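Local coordinates for protein ORF14 (Streptomyces clavuligerus, PDB 2WPX) that binds acetyl-coenzyme A and is probably an acyltransferase of the clavulanic acid biosynthesis pathway, built as a tandem of two GNAT domains, at residues A[73-78]-A[87-92]. Residues are numbered along the deposited sequence; the frame is centred on the assembly and turned at random.
Sequences ALRLAL and VDQLLV. With ACO (acetyl coenzyme *a), chain C.
Arg-75 lays its aliphatic stem against the base of Gln-89, CG of Arg-75 lying 3.6 Å from CB of Gln-89. With CG of Arg-75 anti to its own carbonyl carbon (chi1 -56°), the stem runs past the glutamine, and a bend at chi3 carries the guanidinium off to a salt bridge with Asp-61 and a hydrogen bond to Ser-49. Ala-73 follows on this face, which packs against helix 18-33 through Trp-24, Met-28 and Leu-27. On the other face, CD2 of Leu-76 meets CG2 of Val-87 at 3.8 Å, and Leu-74 reaches Leu-90 more loosely, CD1 to CD1 4.2 Å; Leu-74 and Leu-76 also touch helix 101-115. The strands form an antiparallel hairpin of the GNAT fold, interrupted by a classic beta bulge: Asp-88 and Gln-89 together face Arg-75, whose O accepts from Asp-88 N at 2.8 Å and, at greater length, from Gln-89 N, 3.3 Å. Both donors are tilted from the carbonyl plane, Asp-88 N by 27°. Arg-75 N closes the bulge with a 2.7 Å bond to Gln-89 O; beyond it, Ala-73 and Leu-91 exchange two backbone bonds. The side of 90-92 turned away from 73-78 holds acetyl-CoA: Leu-90 O accepts from N4P of the cofactor at 2.9 Å, while Val-92 N donates to its O9P, fastening the pantetheine arm alongside the strand.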
# COMPACT_ATOMS: atom_id res chain seq x y z
N ALA A 73 -0.17 18.35 -5.94
CA ALA A 73 -0.75 17.96 -4.67
C ALA A 73 0.38 17.43 -3.82
O ALA A 73 1.28 16.80 -4.32
CB ALA A 73 -1.78 16.88 -4.89
N LEU A 74 0.33 17.74 -2.54
CA LEU A 74 1.28 17.16 -1.59
C LEU A 74 0.54 16.55 -0.42
O LEU A 74 -0.25 17.22 0.17
CB LEU A 74 2.17 18.28 -1.04
CG LEU A 74 3.04 17.97 0.18
CD1 LEU A 74 4.22 17.09 -0.23
CD2 LEU A 74 3.53 19.29 0.83
N ARG A 75 0.81 15.32 -0.04
CA ARG A 75 0.12 14.74 1.11
C ARG A 75 1.16 14.19 2.06
O ARG A 75 2.01 13.39 1.66
CB ARG A 75 -0.82 13.61 0.66
CG ARG A 75 -1.88 14.02 -0.42
CD ARG A 75 -3.13 13.04 -0.42
NE ARG A 75 -3.82 12.95 0.89
CZ ARG A 75 -4.67 11.98 1.19
NH1 ARG A 75 -4.96 11.06 0.27
NH2 ARG A 75 -5.24 11.92 2.39
N LEU A 76 1.11 14.61 3.32
CA LEU A 76 1.96 14.05 4.35
C LEU A 76 1.19 13.19 5.29
O LEU A 76 0.06 13.51 5.64
CB LEU A 76 2.60 15.14 5.19
CG LEU A 76 3.70 15.92 4.50
CD1 LEU A 76 4.52 16.57 5.58
CD2 LEU A 76 4.56 15.05 3.57
N ALA A 77 1.82 12.13 5.77
CA ALA A 77 1.22 11.34 6.86
C ALA A 77 2.14 11.49 8.02
O ALA A 77 3.35 11.34 7.87
CB ALA A 77 1.05 9.84 6.46
N LEU A 78 1.59 11.83 9.18
CA LEU A 78 2.41 12.06 10.36
C LEU A 78 2.08 11.00 11.39
O LEU A 78 1.03 11.09 12.04
CB LEU A 78 2.16 13.46 10.96
CG LEU A 78 2.49 14.73 10.14
CD1 LEU A 78 3.86 14.74 9.52
CD2 LEU A 78 1.44 14.99 9.13
N VAL A 87 5.90 11.12 2.94
CA VAL A 87 5.26 11.70 1.77
C VAL A 87 4.33 10.71 1.13
O VAL A 87 4.78 9.84 0.44
CB VAL A 87 6.28 12.24 0.74
CG1 VAL A 87 5.56 12.84 -0.45
CG2 VAL A 87 7.15 13.30 1.42
N ASP A 88 3.02 10.84 1.36
CA ASP A 88 2.13 9.83 0.82
C ASP A 88 1.76 10.19 -0.61
O ASP A 88 1.30 9.34 -1.35
CB ASP A 88 0.88 9.69 1.65
CG ASP A 88 1.02 8.64 2.72
OD1 ASP A 88 0.08 8.55 3.54
OD2 ASP A 88 2.01 7.85 2.74
N GLN A 89 1.98 11.45 -0.98
CA GLN A 89 1.73 11.90 -2.32
C GLN A 89 2.49 13.17 -2.63
O GLN A 89 2.39 14.15 -1.88
CB GLN A 89 0.22 12.08 -2.63
CG GLN A 89 -0.05 12.57 -4.06
CD GLN A 89 -1.55 12.83 -4.33
OE1 GLN A 89 -2.21 12.08 -5.07
NE2 GLN A 89 -2.08 13.87 -3.73
N LEU A 90 3.24 13.16 -3.73
CA LEU A 90 3.80 14.38 -4.28
C LEU A 90 3.65 14.29 -5.81
O LEU A 90 4.42 13.60 -6.47
CB LEU A 90 5.28 14.55 -3.86
CG LEU A 90 5.88 15.95 -4.08
CD1 LEU A 90 7.07 16.20 -3.17
CD2 LEU A 90 6.27 16.21 -5.60
N LEU A 91 2.70 15.01 -6.38
CA LEU A 91 2.28 14.80 -7.76
C LEU A 91 2.15 16.15 -8.53
O LEU A 91 1.59 17.14 -8.03
CB LEU A 91 0.94 14.04 -7.75
CG LEU A 91 0.27 13.52 -9.03
CD1 LEU A 91 -0.94 12.70 -8.74
CD2 LEU A 91 -0.20 14.70 -9.81
N VAL A 92 2.69 16.20 -9.74
CA VAL A 92 2.66 17.42 -10.53
C VAL A 92 1.93 17.05 -11.83
O VAL A 92 2.15 15.96 -12.39
CB VAL A 92 4.11 17.94 -10.75
CG1 VAL A 92 4.19 19.06 -11.77
CG2 VAL A 92 4.70 18.46 -9.44
N1A ACO C . 14.01 13.23 -15.58
C2A ACO C . 15.19 13.62 -15.12
N3A ACO C . 15.35 14.52 -14.13
C4A ACO C . 14.28 15.05 -13.54
C5A ACO C . 13.03 14.64 -13.99
C6A ACO C . 12.90 13.73 -15.02
N6A ACO C . 11.70 13.35 -15.43
N7A ACO C . 12.12 15.30 -13.28
C8A ACO C . 12.76 16.04 -12.38
N9A ACO C . 14.06 15.90 -12.54
C1B ACO C . 14.99 16.64 -11.67
C2B ACO C . 15.79 17.77 -12.34
O2B ACO C . 16.92 18.04 -11.52
C3B ACO C . 14.84 18.90 -12.21
O3B ACO C . 15.49 20.15 -12.09
P3B ACO C . 15.67 21.01 -13.42
O7A ACO C . 16.31 22.51 -13.30
O8A ACO C . 15.82 20.17 -14.71
O9A ACO C . 17.10 20.57 -13.31
C4B ACO C . 14.27 18.73 -10.79
O4B ACO C . 14.25 17.30 -10.55
C5B ACO C . 13.03 19.42 -11.40
O5B ACO C . 12.01 19.28 -10.62
P1A ACO C . 10.75 20.09 -10.85
O1A ACO C . 10.45 20.80 -9.44
O2A ACO C . 10.66 20.99 -12.08
O3A ACO C . 9.87 18.86 -11.27
P2A ACO C . 8.37 18.44 -11.43
O4A ACO C . 8.32 18.02 -12.94
O5A ACO C . 7.35 19.48 -11.17
O6A ACO C . 8.42 17.02 -10.58
CBP ACO C . 7.98 14.64 -10.33
CCP ACO C . 7.41 16.07 -10.22
CDP ACO C . 9.33 15.26 -10.66
CEP ACO C . 7.68 14.46 -8.89
CAP ACO C . 6.92 14.38 -11.44
OAP ACO C . 7.52 13.52 -12.35
C9P ACO C . 5.70 13.62 -10.87
O9P ACO C . 4.75 14.22 -10.40
N8P ACO C . 5.67 12.31 -11.13
C7P ACO C . 4.59 11.43 -10.65
C6P ACO C . 4.65 11.53 -9.13
C5P ACO C . 5.92 10.98 -8.49
O5P ACO C . 6.50 10.00 -8.93
N4P ACO C . 6.31 11.62 -7.43
C3P ACO C . 7.38 11.09 -6.61
C2P ACO C . 8.54 12.05 -6.52
S1P ACO C . 9.67 11.13 -5.45
C ACO C . 9.52 12.07 -4.03
O ACO C . 8.55 12.82 -3.92
CH3 ACO C . 10.65 11.95 -3.00